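Local coordinates for CRISPR/cas2 protein (PDB 6K2E) that probably takes part in CRISPR adaptation, the capture of new spacers, as a dimeric Cas2-family protein with a ferredoxin-like fold, at residues L28-R31 and V35-G38; H21-T26 and Y46-R51. All coordinates share one frame; numbering follows the deposited sequence.

Interaction 1 of 2, residues L28-R31 and V35-G38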
ATOM      1  N   LEU A  28      12.995  -6.614  -0.828  1.00 25.09           N
ATOM      2  CA  LEU A  28      12.301  -5.543  -1.539  1.00 26.01           C
ATOM      3  C   LEU A  28      12.928  -4.189  -1.246  1.00 24.82           C
ATOM      4  O   LEU A  28      13.723  -4.025  -0.322  1.00 31.30           O
ATOM      5  CB  LEU A  28      10.805  -5.522  -1.175  1.00 24.57           C
ATOM      6  CG  LEU A  28      10.011  -6.741  -1.672  1.00 27.03           C
ATOM      7  CD1 LEU A  28       8.619  -6.847  -1.064  1.00 23.58           C
ATOM      8  CD2 LEU A  28       9.947  -6.696  -3.181  1.00 22.85           C
ATOM      9  N   PHE A  29      12.491  -3.204  -2.014  1.00 25.92           N
ATOM     10  CA  PHE A  29      12.960  -1.829  -1.912  1.00 29.58           C
ATOM     11  C   PHE A  29      12.067  -1.105  -0.923  1.00 29.31           C
ATOM     12  O   PHE A  29      10.844  -1.096  -1.066  1.00 32.70           O
ATOM     13  CB  PHE A  29      12.944  -1.170  -3.304  1.00 27.99           C
ATOM     14  CG  PHE A  29      12.954   0.348  -3.301  1.00 45.60           C
ATOM     15  CD1 PHE A  29      11.760   1.074  -3.510  1.00 42.71           C
ATOM     16  CD2 PHE A  29      14.153   1.062  -3.170  1.00 49.11           C
ATOM     17  CE1 PHE A  29      11.759   2.480  -3.534  1.00 43.06           C
ATOM     18  CE2 PHE A  29      14.162   2.476  -3.197  1.00 50.82           C
ATOM     19  CZ  PHE A  29      12.966   3.181  -3.376  1.00 50.72           C
ATOM     20  N   TRP A  30      12.674  -0.519   0.087  1.00 33.12           N
ATOM     21  CA  TRP A  30      11.929   0.280   1.050  1.00 28.75           C
ATOM     22  C   TRP A  30      11.503   1.597   0.419  1.00 30.51           C
ATOM     23  O   TRP A  30      12.348   2.439   0.091  1.00 34.41           O
ATOM     24  CB  TRP A  30      12.790   0.517   2.278  1.00 31.14           C
ATOM     25  CG  TRP A  30      12.079   1.160   3.355  1.00 29.52           C
ATOM     26  CD1 TRP A  30      10.742   1.127   3.586  1.00 29.45           C
ATOM     27  CD2 TRP A  30      12.649   1.946   4.375  1.00 37.98           C
ATOM     28  NE1 TRP A  30      10.433   1.844   4.693  1.00 27.22           N
ATOM     29  CE2 TRP A  30      11.593   2.362   5.206  1.00 40.83           C
ATOM     30  CE3 TRP A  30      13.958   2.339   4.685  1.00 41.41           C
ATOM     31  CZ2 TRP A  30      11.805   3.151   6.324  1.00 43.62           C
ATOM     32  CZ3 TRP A  30      14.163   3.135   5.810  1.00 35.81           C
ATOM     33  CH2 TRP A  30      13.095   3.527   6.609  1.00 38.79           C
ATOM     34  N   ARG A  31      10.195   1.761   0.216  1.00 26.90           N
ATOM     35  CA  ARG A  31       9.664   3.006  -0.330  1.00 29.41           C
ATOM     36  C   ARG A  31       9.563   4.074   0.747  1.00 30.34           C
ATOM     37  O   ARG A  31      10.280   5.080   0.719  1.00 30.85           O
ATOM     38  CB  ARG A  31       8.286   2.745  -0.964  1.00 29.47           C
ATOM     39  CG  ARG A  31       7.446   3.968  -1.332  1.00 22.54           C
ATOM     40  CD  ARG A  31       8.150   4.823  -2.351  1.00 28.06           C
ATOM     41  NE  ARG A  31       8.135   4.215  -3.670  1.00 25.90           N
ATOM     42  CZ  ARG A  31       8.780   4.708  -4.716  1.00 26.32           C
ATOM     43  NH1 ARG A  31       9.498   5.817  -4.587  1.00 25.47           N
ATOM     44  NH2 ARG A  31       8.694   4.096  -5.887  1.00 28.46           N
ATOM     45  N   VAL A  35       5.781   0.636   3.650  1.00 20.49           N
ATOM     46  CA  VAL A  35       5.503   0.224   2.281  1.00 23.62           C
ATOM     47  C   VAL A  35       6.814  -0.228   1.643  1.00 23.69           C
ATOM     48  O   VAL A  35       7.818   0.495   1.689  1.00 25.60           O
ATOM     49  CB  VAL A  35       4.857   1.353   1.468  1.00 23.37           C
ATOM     50  CG1 VAL A  35       4.685   0.910   0.010  1.00 20.88           C
ATOM     51  CG2 VAL A  35       3.508   1.740   2.092  1.00 13.53           C
ATOM     52  N   PHE A  36       6.822  -1.454   1.126  1.00 21.43           N
ATOM     53  CA  PHE A  36       7.936  -2.004   0.368  1.00 22.42           C
ATOM     54  C   PHE A  36       7.469  -2.389  -1.031  1.00 22.76           C
ATOM     55  O   PHE A  36       6.325  -2.814  -1.227  1.00 24.92           O
ATOM     56  CB  PHE A  36       8.507  -3.236   1.053  1.00 24.41           C
ATOM     57  CG  PHE A  36       9.366  -2.937   2.242  1.00 27.37           C
ATOM     58  CD1 PHE A  36       8.797  -2.659   3.479  1.00 27.03           C
ATOM     59  CD2 PHE A  36      10.748  -2.962   2.130  1.00 27.77           C
ATOM     60  CE1 PHE A  36       9.608  -2.390   4.581  1.00 30.33           C
ATOM     61  CE2 PHE A  36      11.554  -2.692   3.217  1.00 28.00           C
ATOM     62  CZ  PHE A  36      10.992  -2.404   4.435  1.00 26.67           C
ATOM     63  N   GLU A  37       8.369  -2.310  -2.005  1.00 22.57           N
ATOM     64  CA  GLU A  37       7.982  -2.724  -3.347  1.00 23.47           C
ATOM     65  C   GLU A  37       9.190  -3.245  -4.110  1.00 22.40           C
ATOM     66  O   GLU A  37      10.335  -3.058  -3.699  1.00 21.20           O
ATOM     67  CB  GLU A  37       7.299  -1.584  -4.118  1.00 24.00           C
ATOM     68  CG  GLU A  37       8.065  -0.282  -4.127  1.00 24.09           C
ATOM     69  CD  GLU A  37       7.323   0.834  -4.831  1.00 24.52           C
ATOM     70  OE1 GLU A  37       6.935   0.658  -6.002  1.00 26.35           O
ATOM     71  OE2 GLU A  37       7.148   1.901  -4.217  1.00 25.16           O
ATOM     72  N   GLY A  38       8.915  -3.933  -5.205  1.00 21.89           N
ATOM     73  CA  GLY A  38       9.966  -4.393  -6.092  1.00 22.19           C
ATOM     74  C   GLY A  38       9.593  -5.672  -6.816  1.00 24.25           C
ATOM     75  O   GLY A  38       8.563  -6.291  -6.564  1.00 24.58           O
TER

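Interaction 2 of 2, residues H21-T26 and Y46-R51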
ATOM      1  N   HIS A  21      10.247  -5.501   9.200  1.00 26.01           N
ATOM      2  CA  HIS A  21      10.953  -4.538   8.355  1.00 27.80           C
ATOM      3  C   HIS A  21      12.286  -5.079   7.839  1.00 27.33           C
ATOM      4  O   HIS A  21      12.616  -4.885   6.661  1.00 28.03           O
ATOM      5  CB  HIS A  21      11.167  -3.232   9.124  1.00 29.27           C
ATOM      6  CG  HIS A  21      11.786  -2.133   8.311  1.00 33.55           C
ATOM      7  ND1 HIS A  21      13.154  -1.928   8.248  1.00 33.71           N
ATOM      8  CD2 HIS A  21      11.223  -1.165   7.545  1.00 30.29           C
ATOM      9  CE1 HIS A  21      13.405  -0.893   7.464  1.00 39.73           C
ATOM     10  NE2 HIS A  21      12.251  -0.416   7.019  1.00 37.03           N
ATOM     11  N   LYS A  22      13.044  -5.792   8.685  1.00 30.78           N
ATOM     12  CA  LYS A  22      14.335  -6.338   8.257  1.00 27.95           C
ATOM     13  C   LYS A  22      14.143  -7.447   7.233  1.00 26.78           C
ATOM     14  O   LYS A  22      14.880  -7.520   6.238  1.00 27.72           O
ATOM     15  CB  LYS A  22      15.126  -6.862   9.463  1.00 26.28           C
ATOM     16  CG  LYS A  22      15.829  -5.779  10.277  1.00 33.41           C
ATOM     17  CD  LYS A  22      16.844  -6.362  11.256  1.00 42.72           C
ATOM     18  CE  LYS A  22      17.515  -5.262  12.095  1.00 51.45           C
ATOM     19  NZ  LYS A  22      17.871  -4.049  11.295  1.00 55.24           N
ATOM     20  N   LEU A  23      13.101  -8.261   7.430  1.00 25.32           N
ATOM     21  CA  LEU A  23      12.773  -9.330   6.498  1.00 25.56           C
ATOM     22  C   LEU A  23      12.355  -8.775   5.140  1.00 30.75           C
ATOM     23  O   LEU A  23      12.843  -9.256   4.100  1.00 32.98           O
ATOM     24  CB  LEU A  23      11.669 -10.196   7.099  1.00 23.75           C
ATOM     25  CG  LEU A  23      11.080 -11.263   6.192  1.00 32.42           C
ATOM     26  CD1 LEU A  23      12.153 -12.268   5.781  1.00 28.44           C
ATOM     27  CD2 LEU A  23       9.870 -11.949   6.840  1.00 26.73           C
ATOM     28  N   LEU A  24      11.519  -7.715   5.133  1.00 30.62           N
ATOM     29  CA  LEU A  24      11.116  -7.109   3.869  1.00 27.44           C
ATOM     30  C   LEU A  24      12.256  -6.366   3.177  1.00 28.14           C
ATOM     31  O   LEU A  24      12.195  -6.198   1.955  1.00 28.66           O
ATOM     32  CB  LEU A  24       9.945  -6.166   4.087  1.00 25.27           C
ATOM     33  CG  LEU A  24       8.588  -6.820   4.325  1.00 24.93           C
ATOM     34  CD1 LEU A  24       7.554  -5.840   4.895  1.00 19.71           C
ATOM     35  CD2 LEU A  24       8.087  -7.458   3.044  1.00 24.94           C
ATOM     36  N   LYS A  25      13.294  -5.929   3.912  1.00 28.34           N
ATOM     37  CA  LYS A  25      14.410  -5.231   3.265  1.00 31.69           C
ATOM     38  C   LYS A  25      15.380  -6.194   2.579  1.00 31.58           C
ATOM     39  O   LYS A  25      16.084  -5.796   1.646  1.00 31.71           O
ATOM     40  CB  LYS A  25      15.150  -4.338   4.279  1.00 31.61           C
ATOM     41  CG  LYS A  25      16.262  -3.382   3.690  1.00 43.85           C
ATOM     42  CD  LYS A  25      15.933  -1.848   3.753  1.00 41.71           C
ATOM     43  CE  LYS A  25      16.728  -1.015   2.687  1.00 44.59           C
ATOM     44  NZ  LYS A  25      16.032  -0.759   1.353  1.00 41.14           N
ATOM     45  N   THR A  26      15.407  -7.463   2.994  1.00 28.00           N
ATOM     46  CA  THR A  26      16.151  -8.478   2.254  1.00 26.13           C
ATOM     47  C   THR A  26      15.600  -8.674   0.835  1.00 31.17           C
ATOM     48  O   THR A  26      16.383  -8.861  -0.101  1.00 32.47           O
ATOM     49  CB  THR A  26      16.232  -9.800   3.047  1.00 28.96           C
ATOM     50  OG1 THR A  26      14.933 -10.256   3.409  1.00 38.16           O
ATOM     51  CG2 THR A  26      17.013  -9.553   4.299  1.00 21.94           C
ATOM     52  N   TYR A  46       6.988 -16.670  -2.579  1.00 31.85           N
ATOM     53  CA  TYR A  46       6.546 -17.708  -1.655  1.00 31.62           C
ATOM     54  C   TYR A  46       7.473 -17.831  -0.451  1.00 34.55           C
ATOM     55  O   TYR A  46       7.009 -18.193   0.638  1.00 36.54           O
ATOM     56  CB  TYR A  46       6.426 -19.046  -2.375  1.00 29.86           C
ATOM     57  CG  TYR A  46       5.078 -19.289  -3.026  1.00 32.72           C
ATOM     58  CD1 TYR A  46       3.987 -19.706  -2.281  1.00 32.10           C
ATOM     59  CD2 TYR A  46       4.903 -19.110  -4.402  1.00 33.37           C
ATOM     60  CE1 TYR A  46       2.753 -19.930  -2.885  1.00 34.75           C
ATOM     61  CE2 TYR A  46       3.688 -19.334  -5.016  1.00 31.22           C
ATOM     62  CZ  TYR A  46       2.611 -19.746  -4.259  1.00 37.57           C
ATOM     63  OH  TYR A  46       1.393 -19.966  -4.875  1.00 35.61           O
ATOM     64  N   GLU A  47       8.775 -17.546  -0.618  1.00 25.62           N
ATOM     65  CA  GLU A  47       9.685 -17.613   0.526  1.00 30.90           C
ATOM     66  C   GLU A  47       9.437 -16.471   1.504  1.00 33.62           C
ATOM     67  O   GLU A  47       9.412 -16.684   2.725  1.00 32.58           O
ATOM     68  CB  GLU A  47      11.138 -17.605   0.045  1.00 31.06           C
ATOM     69  CG  GLU A  47      12.185 -18.025   1.088  1.00 31.02           C
ATOM     70  CD  GLU A  47      13.616 -17.916   0.551  1.00 39.74           C
ATOM     71  OE1 GLU A  47      14.027 -16.802   0.165  1.00 36.45           O
ATOM     72  OE2 GLU A  47      14.327 -18.947   0.486  1.00 46.56           O
ATOM     73  N   LEU A  48       9.208 -15.268   0.970  1.00 32.36           N
ATOM     74  CA  LEU A  48       8.913 -14.096   1.780  1.00 26.28           C
ATOM     75  C   LEU A  48       7.619 -14.270   2.550  1.00 30.80           C
ATOM     76  O   LEU A  48       7.552 -13.945   3.741  1.00 29.74           O
ATOM     77  CB  LEU A  48       8.821 -12.874   0.877  1.00 25.96           C
ATOM     78  CG  LEU A  48       8.282 -11.606   1.514  1.00 26.51           C
ATOM     79  CD1 LEU A  48       9.211 -11.131   2.637  1.00 30.92           C
ATOM     80  CD2 LEU A  48       8.134 -10.560   0.451  1.00 28.80           C
ATOM     81  N   GLU A  49       6.590 -14.804   1.885  1.00 32.16           N
ATOM     82  CA  GLU A  49       5.290 -14.989   2.516  1.00 25.90           C
ATOM     83  C   GLU A  49       5.354 -16.021   3.625  1.00 30.21           C
ATOM     84  O   GLU A  49       4.718 -15.850   4.669  1.00 33.72           O
ATOM     85  CB  GLU A  49       4.276 -15.406   1.469  1.00 24.65           C
ATOM     86  CG  GLU A  49       2.870 -15.294   1.947  1.00 25.50           C
ATOM     87  CD  GLU A  49       2.341 -16.603   2.399  1.00 27.84           C
ATOM     88  OE1 GLU A  49       3.000 -17.621   2.118  1.00 30.56           O
ATOM     89  OE2 GLU A  49       1.290 -16.608   3.059  1.00 32.37           O
ATOM     90  N   MET A  50       6.127 -17.090   3.414  1.00 36.13           N
ATOM     91  CA  MET A  50       6.313 -18.103   4.447  1.00 35.97           C
ATOM     92  C   MET A  50       7.069 -17.530   5.641  1.00 34.22           C
ATOM     93  O   MET A  50       6.729 -17.812   6.793  1.00 31.18           O
ATOM     94  CB  MET A  50       7.043 -19.321   3.866  1.00 35.62           C
ATOM     95  CG  MET A  50       7.290 -20.471   4.868  1.00 45.76           C
ATOM     96  SD  MET A  50       8.955 -20.473   5.600  1.00 67.75           S
ATOM     97  CE  MET A  50       9.258 -22.221   5.882  1.00 58.82           C
ATOM     98  N   ARG A  51       8.104 -16.738   5.388  1.00 29.66           N
ATOM     99  CA  ARG A  51       8.832 -16.155   6.501  1.00 31.50           C
ATOM    100  C   ARG A  51       8.012 -15.065   7.195  1.00 36.65           C
ATOM    101  O   ARG A  51       8.086 -14.934   8.425  1.00 35.50           O
ATOM    102  CB  ARG A  51      10.186 -15.639   6.004  1.00 28.55           C
ATOM    103  CG  ARG A  51      11.176 -16.779   5.728  1.00 31.40           C
ATOM    104  CD  ARG A  51      12.417 -16.331   4.964  1.00 31.41           C
ATOM    105  NE  ARG A  51      13.434 -15.812   5.873  1.00 39.37           N
ATOM    106  CZ  ARG A  51      14.491 -15.100   5.489  1.00 42.91           C
ATOM    107  NH1 ARG A  51      14.682 -14.829   4.203  1.00 40.07           N
ATOM    108  NH2 ARG A  51      15.353 -14.644   6.392  1.00 35.01           N
TER

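Interaction 1 of 2, residues L28-R31 and V35-G38
Phe29 to Arg31 and Val35 to Glu37 pair across a beta hairpin, the edge hairpin within this chain of the ferredoxin-like sheet of Cas2. Phe29 and Glu37 form an antiparallel hydrogen-bonded pair, with Phe29 N to Glu37 O at 2.7 Å and Glu37 N to Phe29 O at 2.9 Å. Arg31 N adds a bond to Val35 O nearer the turn.

On the face that carries Phe29 and Glu37, Arg31 and Glu37 form a salt bridge. Glu37 CG lies between its backbone N and carbonyl carbon (chi1 51°), and the chain runs out extended. Arg31 bends twice along its chain to bring NE within 2.6 Å of Glu37 OE2. This bond is fairly straight and lies close to the guanidinium plane, but it meets OE2 on the anti side, out of the carboxylate plane. The two planes stand 65° apart. Phe29 CE1 lies over one guanidinium face. Tyr5 bonds to OE1, and Tyr65 of the second subunit bonds to OE2. With an alanine here instead of Arg31, the Glu37 carboxylate would probably lose its charged mate, and the Phe29 ring the flat group against it.

On the other face, Trp30 and Phe36 form an offset stack. The five-membered ring of Trp30 and the Phe36 ring have centroids 4.6 Å apart and planes at 22°. Trp30 CD1 sits over one face of the Phe36 ring, toward its rim, 3.6 Å from Phe36 CZ.

Interaction 2 of 2, residues H21-T26 and Y46-R51
Leu24 and Leu48 have the nearest CA atoms, 7.6 Å apart, where the helix segments 21-26 and 46-51 run nearly antiparallel (174°) with axes 10.6 Å apart. The contact is small and rests on a few side chains.

Leu23 points toward the other helix and makes the largest share of it. Its CG is anti to the backbone N (chi1 173°), which sends the two methyls out to Arg51. Leu23 CD1 lies over the centre of one guanidinium face, 3.7 Å from Arg51 CZ. Leu23 CD2 packs on the backbone of Arg51, 3.6 Å from its carbonyl carbon Arg51 C, and also on its CB. The two side chains cross at a slant, and Arg51 NH1 is bonded to Tyr27 OH.

Leu48 meets Leu23 nearer its branch point. Leu48 CD1 touches Leu23 CG at 4.0 Å and Leu24 CD2 at 3.9 Å. The side chains of Leu24 and Leu48 cross at about a right angle.

Both helices cover the same face of the sheet. Leu24 rests on Val8 and Tyr10 of strand 3-11 and on Phe36 of strand 35-41, and Leu48 rests on Leu40. Further along helix 42-55, Leu52 and Ile55 continue the packing against Leu23.

Overall arrangement
The centres of the two interactions lie about 11 Å apart. Along the chain, helix 17-27 leads into strand 29-32, the hairpin turns into strand 35-41, and helix 42-55 follows, so interaction 1 falls between the two segments of interaction 2. The two meet directly: the ring of His21 packs edge-to-face with Trp30 and Phe36, and Leu24 also touches Phe36. Interaction 1 joins the two strands of the edge hairpin of the sheet within this chain, while interaction 2 pairs the helices that cover one sheet face. The opposite face at the hairpin meets Tyr65 of the second subunit. This contact is consistent with a Cas2 dimer that packs sheet against sheet.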